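Local coordinates for protein glutamyl-tRNA synthetase (Methanothermobacter thermautotrophicus, PDB 3AII) that probably attaches glutamate to tRNA, first activating the amino acid with ATP to Glu-AMP and then transferring it to the acceptor end, at residues M274-A279 against E304-H309; V287-R292 against P314-H319. One frame throughout, in Å; residues are numbered along the deposited sequence.

Contact 1 (M274-A279 against E304-H309); sequences MNFSVA and EYLYRH
Leu306 is the first residue of 304-309 to meet 274-279, and it carries most of the contact, a worked example of one branched side chain dividing its two methyls between neighbouring residues of the facing helix. It was modelled in two conformations; in the one described here CG stands anti to its own carbonyl carbon (chi1 -77°), and the extended second torsion drives CD1 straight at the neighbouring helix. CD1 lands between successive turns, 3.6 Å from Ala279 CB and equally 3.6 Å from Phe276 CA. Leu306 CD1 is also 3.5 Å from Asn275 O. The other methyl, CD2, comes to the edge of the Phe276 ring close to its plane, 3.8 Å from Phe276 CD1, the two side chains crossing at about a right angle. Leu182 of helix 172-184 and Trp251 also pack on Leu306.

One position on, Tyr307 swings its ring past the methyl of Ala279. CE2 of Tyr307 lies 3.9 Å from Ala279 CB, in an oblique approach, while the phenol OH of Tyr307 stops 3.5 Å from Ala279 O, a packing distance and not a hydrogen bond. Replacing the tyrosine by an alanine would probably leave the Ala279 methyl without its aromatic neighbour on this side and open a gap between the two helices.

No hydrogen bond joins the two segments, whose axes come within 9.9 Å and cross at -50°; Leu306 packs against Phe276 and Ala279 while Tyr307 flanks Ala279. Helix 299-310, one side of this packing, lies between the parallel strands 289-291 and 316-318 in the chain, forming a beta-alpha-beta crossover of the Rossmann-type catalytic domain of class I synthetases.

Contact 2 (V287-R292 against P314-H319); sequences VTHVLR and PPEFIH
Thr288 and Glu316 begin the ladder that joins these parallel strands: Glu316 N donates to Thr288 O over 2.9 Å, from a position tilted off the carbonyl plane. The next bonds are straighter. Val290 N reaches Glu316 O at 2.8 Å with 175° at the hydrogen, and Val290 O accepts Ile318 N at the same 2.8 Å, so both the N-H and the C=O of Val290 are used on the partner strand. The ladder ends in a weak bond, Arg292 N to Ile318 O at 3.3 Å, while Leu291 O accepts from Asn120 ND2 of helix 111-126.

The polar side chains of Thr288 and His289 are satisfied by each other and by backbone atoms of Val98 and Ala91. Thr288 OG1 and His289 ND1 share a 2.7 Å hydrogen bond, and OG1 also takes Val98 N; His289 NE2 is bonded to Ala91 O. With CG anti to the carbonyl carbon, the His289 ring runs beside Glu316, its CD2 3.5 Å from Glu316 CB. Across the strands, Leu291 CD1 touches Ile318 CG2 at 3.6 Å, while on the other face Val290 CB meets Phe317 CD1 obliquely at 3.9 Å. His319 NE2 sits over the guanidinium face of Arg292, the planes 76° apart, without hydrogen-bond geometry.

The chemistry implies that backbone amides fix the register, whereas the side-chain polar groups of Thr288 and His289 tie 287-292 to Val98 and Ala91.

Both contacts belong to the same part of the catalytic domain and alternate along the chain: helix 274-284, strand 289-291, helix 299-310 and strand 316-318 follow one another. Contact 1 is wholly buried and apolar, helix against helix, with van der Waals packing and no hydrogen bond across it. Contact 2 is only partly buried, yet covers more surface and is held first by main-chain hydrogen bonds, as strand pairing demands. Its polar ends reach other parts of the domain. The two touch directly where Tyr307 OH packs 3.2 Å from Pro315 CD, and Asp282 of helix 274-284 meets Val287 and Val290, so both helices of contact 1 also touch contact 2.

Contact 1 (M274-A279 against E304-H309)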
ATOM      1  N   MET A 274      13.276 -18.669  -3.389  1.00 16.01           N
ATOM      2  CA  MET A 274      11.832 -18.487  -3.397  0.59 17.00           C
ATOM      3  C   MET A 274      11.062 -19.616  -4.103  1.00 15.34           C
ATOM      4  O   MET A 274      10.076 -20.136  -3.568  1.00 16.51           O
ATOM      5  CB  MET A 274      11.485 -17.117  -3.995  0.59 15.57           C
ATOM      6  CG  MET A 274      10.214 -16.511  -3.436  0.59 23.60           C
ATOM      7  SD  MET A 274       9.068 -16.114  -4.755  0.59 62.99           S
ATOM      8  CE  MET A 274       9.239 -17.612  -5.702  0.59  6.21           C
ATOM      9  N   ASN A 275      11.491 -20.002  -5.298  1.00 14.27           N
ATOM     10  CA  ASN A 275      10.727 -21.004  -6.027  1.00 13.36           C
ATOM     11  C   ASN A 275      10.671 -22.371  -5.349  1.00 15.84           C
ATOM     12  O   ASN A 275       9.714 -23.115  -5.543  1.00 18.01           O
ATOM     13  CB  ASN A 275      11.203 -21.111  -7.478  1.00 19.09           C
ATOM     14  CG  ASN A 275      10.717 -19.947  -8.314  1.00 24.65           C
ATOM     15  OD1 ASN A 275      11.503 -19.207  -8.916  1.00 30.63           O
ATOM     16  ND2 ASN A 275       9.411 -19.757  -8.328  1.00 20.11           N
ATOM     17  N   PHE A 276      11.693 -22.697  -4.558  1.00 12.78           N
ATOM     18  CA  PHE A 276      11.692 -23.934  -3.799  1.00 14.44           C
ATOM     19  C   PHE A 276      10.779 -23.824  -2.577  1.00 13.78           C
ATOM     20  O   PHE A 276       9.914 -24.676  -2.356  1.00 15.79           O
ATOM     21  CB  PHE A 276      13.114 -24.335  -3.353  1.00 12.63           C
ATOM     22  CG  PHE A 276      13.157 -25.647  -2.573  1.00 11.20           C
ATOM     23  CD1 PHE A 276      12.973 -26.865  -3.210  1.00 15.05           C
ATOM     24  CD2 PHE A 276      13.354 -25.640  -1.197  1.00 17.33           C
ATOM     25  CE1 PHE A 276      12.997 -28.061  -2.481  1.00 17.49           C
ATOM     26  CE2 PHE A 276      13.357 -26.806  -0.458  1.00 13.16           C
ATOM     27  CZ  PHE A 276      13.209 -28.038  -1.106  1.00 15.59           C
ATOM     28  N   SER A 277      10.996 -22.807  -1.750  1.00 14.02           N
ATOM     29  CA  SER A 277      10.207 -22.692  -0.527  1.00 13.05           C
ATOM     30  C   SER A 277       8.726 -22.476  -0.825  1.00 16.37           C
ATOM     31  O   SER A 277       7.879 -23.011  -0.115  1.00 16.76           O
ATOM     32  CB  SER A 277      10.734 -21.578   0.375  1.00 13.29           C
ATOM     33  OG  SER A 277      10.659 -20.323  -0.295  1.00 18.46           O
ATOM     34  N   VAL A 278       8.423 -21.741  -1.895  1.00 15.85           N
ATOM     35  CA  VAL A 278       7.022 -21.489  -2.268  1.00 17.41           C
ATOM     36  C   VAL A 278       6.330 -22.807  -2.655  1.00 16.50           C
ATOM     37  O   VAL A 278       5.228 -23.117  -2.184  1.00 18.22           O
ATOM     38  CB  VAL A 278       6.911 -20.441  -3.400  1.00 16.12           C
ATOM     39  CG1 VAL A 278       5.520 -20.445  -4.025  1.00 20.29           C
ATOM     40  CG2 VAL A 278       7.247 -19.064  -2.872  1.00 16.37           C
ATOM     41  N   ALA A 279       6.976 -23.591  -3.509  1.00 15.24           N
ATOM     42  CA  ALA A 279       6.402 -24.865  -3.938  1.00 15.94           C
ATOM     43  C   ALA A 279       6.214 -25.817  -2.772  1.00 15.93           C
ATOM     44  O   ALA A 279       5.162 -26.436  -2.628  1.00 18.79           O
ATOM     45  CB  ALA A 279       7.282 -25.517  -5.005  1.00 17.89           C
ATOM     46  N   GLU A 304       6.996 -26.202 -11.377  1.00 23.13           N
ATOM     47  CA  GLU A 304       6.415 -27.420 -11.935  1.00 29.44           C
ATOM     48  C   GLU A 304       7.373 -28.624 -11.871  1.00 23.62           C
ATOM     49  O   GLU A 304       6.951 -29.746 -11.603  1.00 22.43           O
ATOM     50  CB  GLU A 304       5.916 -27.167 -13.362  1.00 31.46           C
ATOM     51  CG  GLU A 304       4.642 -26.335 -13.412  1.00 46.31           C
ATOM     52  CD  GLU A 304       4.234 -25.943 -14.822  1.00 68.67           C
ATOM     53  OE1 GLU A 304       4.990 -26.228 -15.778  1.00 55.30           O
ATOM     54  OE2 GLU A 304       3.149 -25.341 -14.970  1.00 57.41           O
ATOM     55  N   TYR A 305       8.669 -28.383 -12.065  1.00 24.18           N
ATOM     56  CA  TYR A 305       9.668 -29.455 -11.993  1.00 23.40           C
ATOM     57  C   TYR A 305       9.795 -30.059 -10.604  1.00 19.01           C
ATOM     58  O   TYR A 305      10.026 -31.255 -10.451  1.00 24.62           O
ATOM     59  CB  TYR A 305      11.038 -28.956 -12.459  1.00 21.60           C
ATOM     60  CG  TYR A 305      11.110 -28.743 -13.949  1.00 21.75           C
ATOM     61  CD1 TYR A 305      10.894 -27.486 -14.502  1.00 21.18           C
ATOM     62  CD2 TYR A 305      11.393 -29.797 -14.803  1.00 24.58           C
ATOM     63  CE1 TYR A 305      10.948 -27.290 -15.865  1.00 26.35           C
ATOM     64  CE2 TYR A 305      11.451 -29.607 -16.166  1.00 17.94           C
ATOM     65  CZ  TYR A 305      11.228 -28.359 -16.690  1.00 25.22           C
ATOM     66  OH  TYR A 305      11.286 -28.173 -18.048  1.00 25.66           O
ATOM     67  N   LEU A 306       9.647 -29.212  -9.592  1.00 20.24           N
ATOM     68  CA  LEU A 306       9.703 -29.660  -8.207  0.51 20.69           C
ATOM     69  C   LEU A 306       8.533 -30.564  -7.889  1.00 15.87           C
ATOM     70  O   LEU A 306       8.710 -31.649  -7.334  1.00 20.64           O
ATOM     71  CB  LEU A 306       9.649 -28.466  -7.258  0.51 20.30           C
ATOM     72  CG  LEU A 306      10.906 -27.634  -7.082  0.51 20.88           C
ATOM     73  CD1 LEU A 306      10.583 -26.461  -6.174  0.51 12.92           C
ATOM     74  CD2 LEU A 306      12.014 -28.477  -6.489  0.51 24.24           C
ATOM     75  N   TYR A 307       7.330 -30.106  -8.244  1.00 18.58           N
ATOM     76  CA  TYR A 307       6.112 -30.880  -8.019  1.00 18.07           C
ATOM     77  C   TYR A 307       6.251 -32.222  -8.731  1.00 19.53           C
ATOM     78  O   TYR A 307       5.974 -33.267  -8.168  1.00 22.35           O
ATOM     79  CB  TYR A 307       4.880 -30.142  -8.548  1.00 19.54           C
ATOM     80  CG  TYR A 307       4.388 -28.992  -7.687  1.00 18.52           C
ATOM     81  CD1 TYR A 307       3.567 -29.230  -6.589  1.00 19.92           C
ATOM     82  CD2 TYR A 307       4.738 -27.683  -7.983  1.00 17.69           C
ATOM     83  CE1 TYR A 307       3.095 -28.181  -5.806  1.00 19.21           C
ATOM     84  CE2 TYR A 307       4.276 -26.612  -7.192  1.00 21.02           C
ATOM     85  CZ  TYR A 307       3.460 -26.883  -6.109  1.00 19.66           C
ATOM     86  OH  TYR A 307       2.992 -25.848  -5.333  1.00 22.38           O
ATOM     87  N   ARG A 308       6.703 -32.164  -9.975  1.00 20.54           N
ATOM     88  CA  ARG A 308       6.970 -33.359 -10.775  0.55 22.54           C
ATOM     89  C   ARG A 308       7.868 -34.362 -10.057  1.00 25.34           C
ATOM     90  O   ARG A 308       7.519 -35.545  -9.874  1.00 22.76           O
ATOM     91  CB  ARG A 308       7.653 -32.953 -12.083  0.55 24.60           C
ATOM     92  CG  ARG A 308       6.735 -32.443 -13.167  0.55 37.14           C
ATOM     93  CD  ARG A 308       7.522 -32.286 -14.457  0.55 36.86           C
ATOM     94  NE  ARG A 308       8.534 -33.332 -14.594  0.55 27.80           N
ATOM     95  CZ  ARG A 308       9.390 -33.410 -15.607  0.55 37.22           C
ATOM     96  NH1 ARG A 308      10.282 -34.390 -15.654  0.55 48.85           N
ATOM     97  NH2 ARG A 308       9.349 -32.508 -16.574  0.55 23.59           N
ATOM     98  N   HIS A 309       9.046 -33.893  -9.662  1.00 21.82           N
ATOM     99  CA  HIS A 309      10.042 -34.749  -9.043  1.00 20.80           C
ATOM    100  C   HIS A 309       9.590 -35.346  -7.729  1.00 29.21           C
ATOM    101  O   HIS A 309       9.955 -36.471  -7.407  1.00 24.92           O
ATOM    102  CB  HIS A 309      11.353 -33.989  -8.822  1.00 22.63           C
ATOM    103  CG  HIS A 309      12.149 -33.789 -10.068  1.00 28.11           C
ATOM    104  ND1 HIS A 309      12.355 -34.799 -10.985  1.00 40.07           N
ATOM    105  CD2 HIS A 309      12.817 -32.711 -10.538  1.00 22.45           C
ATOM    106  CE1 HIS A 309      13.105 -34.347 -11.973  1.00 49.27           C
ATOM    107  NE2 HIS A 309      13.403 -33.084 -11.724  1.00 28.51           N
TER

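Contact 2 (V287-R292 against P314-H319)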
ATOM      1  N   VAL A 287      -2.430 -25.440  -0.369  1.00 13.86           N
ATOM      2  CA  VAL A 287      -2.917 -24.382  -1.261  1.00 14.17           C
ATOM      3  C   VAL A 287      -3.434 -24.993  -2.568  1.00 16.62           C
ATOM      4  O   VAL A 287      -2.762 -25.841  -3.177  1.00 19.03           O
ATOM      5  CB  VAL A 287      -1.800 -23.384  -1.573  1.00 16.03           C
ATOM      6  CG1 VAL A 287      -2.213 -22.433  -2.687  1.00 17.76           C
ATOM      7  CG2 VAL A 287      -1.448 -22.625  -0.290  1.00 18.31           C
ATOM      8  N   THR A 288      -4.635 -24.590  -2.983  1.00 15.40           N
ATOM      9  CA  THR A 288      -5.270 -25.174  -4.173  1.00 19.50           C
ATOM     10  C   THR A 288      -5.207 -24.252  -5.378  1.00 21.59           C
ATOM     11  O   THR A 288      -5.205 -24.710  -6.523  1.00 23.70           O
ATOM     12  CB  THR A 288      -6.750 -25.506  -3.906  1.00 20.99           C
ATOM     13  OG1 THR A 288      -7.458 -24.301  -3.557  1.00 20.51           O
ATOM     14  CG2 THR A 288      -6.870 -26.515  -2.775  1.00 24.13           C
ATOM     15  N   HIS A 289      -5.152 -22.949  -5.117  1.00 16.95           N
ATOM     16  CA  HIS A 289      -5.155 -21.936  -6.160  1.00 17.24           C
ATOM     17  C   HIS A 289      -4.160 -20.867  -5.794  1.00 21.54           C
ATOM     18  O   HIS A 289      -4.226 -20.282  -4.704  1.00 18.15           O
ATOM     19  CB  HIS A 289      -6.543 -21.327  -6.309  1.00 21.91           C
ATOM     20  CG  HIS A 289      -7.574 -22.298  -6.794  1.00 18.47           C
ATOM     21  ND1 HIS A 289      -8.194 -23.201  -5.962  1.00 21.37           N
ATOM     22  CD2 HIS A 289      -8.088 -22.511  -8.030  1.00 25.40           C
ATOM     23  CE1 HIS A 289      -9.040 -23.934  -6.663  1.00 28.93           C
ATOM     24  NE2 HIS A 289      -9.002 -23.529  -7.920  1.00 25.01           N
ATOM     25  N   VAL A 290      -3.224 -20.635  -6.701  1.00 20.43           N
ATOM     26  CA  VAL A 290      -2.216 -19.610  -6.535  1.00 18.82           C
ATOM     27  C   VAL A 290      -2.565 -18.395  -7.391  1.00 27.18           C
ATOM     28  O   VAL A 290      -2.574 -18.469  -8.619  1.00 29.39           O
ATOM     29  CB  VAL A 290      -0.826 -20.145  -6.922  1.00 17.01           C
ATOM     30  CG1 VAL A 290       0.182 -19.002  -6.991  1.00 25.11           C
ATOM     31  CG2 VAL A 290      -0.385 -21.241  -5.948  1.00 24.61           C
ATOM     32  N   LEU A 291      -2.853 -17.277  -6.726  1.00 25.61           N
ATOM     33  CA  LEU A 291      -3.324 -16.074  -7.392  1.00 27.54           C
ATOM     34  C   LEU A 291      -2.388 -14.926  -7.065  1.00 43.56           C
ATOM     35  O   LEU A 291      -2.335 -14.475  -5.921  1.00 35.93           O
ATOM     36  CB  LEU A 291      -4.735 -15.743  -6.906  1.00 28.14           C
ATOM     37  CG  LEU A 291      -5.428 -14.503  -7.459  1.00 34.50           C
ATOM     38  CD1 LEU A 291      -5.500 -14.587  -8.973  1.00 38.25           C
ATOM     39  CD2 LEU A 291      -6.817 -14.374  -6.850  1.00 42.49           C
ATOM     40  N   ARG A 292      -1.639 -14.461  -8.061  1.00 33.57           N
ATOM     41  CA  ARG A 292      -0.747 -13.319  -7.868  1.00 30.83           C
ATOM     42  C   ARG A 292      -0.598 -12.486  -9.144  1.00 37.50           C
ATOM     43  O   ARG A 292      -1.000 -12.917 -10.225  1.00 33.88           O
ATOM     44  CB  ARG A 292       0.629 -13.793  -7.392  1.00 31.27           C
ATOM     45  CG  ARG A 292       1.397 -14.575  -8.450  1.00 33.98           C
ATOM     46  CD  ARG A 292       2.590 -15.305  -7.859  1.00 53.69           C
ATOM     47  NE  ARG A 292       2.782 -16.623  -8.461  1.00 73.16           N
ATOM     48  CZ  ARG A 292       3.580 -16.873  -9.497  1.00 65.92           C
ATOM     49  NH1 ARG A 292       4.271 -15.889 -10.061  1.00 65.63           N
ATOM     50  NH2 ARG A 292       3.686 -18.109  -9.971  1.00 59.92           N
ATOM     51  N   PRO A 314       0.382 -30.014  -8.733  1.00 25.43           N
ATOM     52  CA  PRO A 314       0.505 -28.574  -8.498  1.00 22.19           C
ATOM     53  C   PRO A 314      -0.861 -27.937  -8.284  1.00 23.21           C
ATOM     54  O   PRO A 314      -1.880 -28.483  -8.712  1.00 25.00           O
ATOM     55  CB  PRO A 314       1.128 -28.043  -9.796  1.00 31.93           C
ATOM     56  CG  PRO A 314       1.252 -29.232 -10.725  1.00 31.07           C
ATOM     57  CD  PRO A 314       0.451 -30.353 -10.162  1.00 31.77           C
ATOM     58  N   PRO A 315      -0.889 -26.776  -7.626  1.00 22.78           N
ATOM     59  CA  PRO A 315      -2.143 -26.018  -7.511  1.00 17.68           C
ATOM     60  C   PRO A 315      -2.517 -25.367  -8.839  1.00 21.88           C
ATOM     61  O   PRO A 315      -1.674 -25.242  -9.729  1.00 28.32           O
ATOM     62  CB  PRO A 315      -1.795 -24.940  -6.482  1.00 20.34           C
ATOM     63  CG  PRO A 315      -0.314 -24.738  -6.637  1.00 25.73           C
ATOM     64  CD  PRO A 315       0.257 -26.077  -7.012  1.00 27.88           C
ATOM     65  N   GLU A 316      -3.773 -24.953  -8.986  1.00 23.11           N
ATOM     66  CA  GLU A 316      -4.126 -24.107 -10.115  1.00 26.37           C
ATOM     67  C   GLU A 316      -3.318 -22.818 -10.028  1.00 39.80           C
ATOM     68  O   GLU A 316      -3.114 -22.280  -8.940  1.00 24.66           O
ATOM     69  CB  GLU A 316      -5.627 -23.804 -10.130  1.00 27.85           C
ATOM     70  CG  GLU A 316      -6.491 -25.043 -10.315  1.00 42.09           C
ATOM     71  CD  GLU A 316      -6.344 -25.660 -11.697  1.00 37.13           C
ATOM     72  OE1 GLU A 316      -6.077 -24.909 -12.662  1.00 46.07           O
ATOM     73  OE2 GLU A 316      -6.506 -26.892 -11.819  1.00 59.25           O
ATOM     74  N   PHE A 317      -2.832 -22.343 -11.170  1.00 34.62           N
ATOM     75  CA  PHE A 317      -2.067 -21.098 -11.224  1.00 38.11           C
ATOM     76  C   PHE A 317      -2.844 -20.041 -11.990  1.00 52.43           C
ATOM     77  O   PHE A 317      -3.215 -20.248 -13.143  1.00 42.43           O
ATOM     78  CB  PHE A 317      -0.702 -21.317 -11.885  1.00 53.77           C
ATOM     79  CG  PHE A 317       0.313 -21.987 -10.997  1.00 50.62           C
ATOM     80  CD1 PHE A 317       1.077 -21.243 -10.109  1.00 43.67           C
ATOM     81  CD2 PHE A 317       0.515 -23.361 -11.063  1.00 42.81           C
ATOM     82  CE1 PHE A 317       2.016 -21.858  -9.293  1.00 47.05           C
ATOM     83  CE2 PHE A 317       1.452 -23.979 -10.257  1.00 38.58           C
ATOM     84  CZ  PHE A 317       2.206 -23.228  -9.369  1.00 42.03           C
ATOM     85  N   ILE A 318      -3.089 -18.906 -11.342  1.00 42.10           N
ATOM     86  CA  ILE A 318      -3.839 -17.819 -11.958  1.00 39.72           C
ATOM     87  C   ILE A 318      -3.053 -16.519 -11.851  1.00 41.48           C
ATOM     88  O   ILE A 318      -2.831 -16.003 -10.756  1.00 47.56           O
ATOM     89  CB  ILE A 318      -5.219 -17.666 -11.307  1.00 37.36           C
ATOM     90  CG1 ILE A 318      -5.981 -18.990 -11.406  1.00 54.20           C
ATOM     91  CG2 ILE A 318      -6.000 -16.537 -11.968  1.00 36.90           C
ATOM     92  CD1 ILE A 318      -7.143 -19.107 -10.461  1.00 53.05           C
ATOM     93  N   HIS A 319      -2.618 -16.006 -12.998  1.00 36.95           N
ATOM     94  CA  HIS A 319      -1.762 -14.827 -13.040  1.00 25.82           C
ATOM     95  C   HIS A 319      -2.516 -13.652 -13.655  1.00 31.06           C
ATOM     96  O   HIS A 319      -3.147 -13.790 -14.703  1.00 44.98           O
ATOM     97  CB  HIS A 319      -0.504 -15.113 -13.862  1.00 49.05           C
ATOM     98  CG  HIS A 319       0.514 -15.946 -13.149  1.00 62.84           C
ATOM     99  ND1 HIS A 319       0.276 -17.249 -12.763  1.00 82.31           N
ATOM    100  CD2 HIS A 319       1.785 -15.669 -12.767  1.00 61.90           C
ATOM    101  CE1 HIS A 319       1.350 -17.733 -12.165  1.00 62.75           C
ATOM    102  NE2 HIS A 319       2.280 -16.794 -12.156  1.00 72.20           N
TER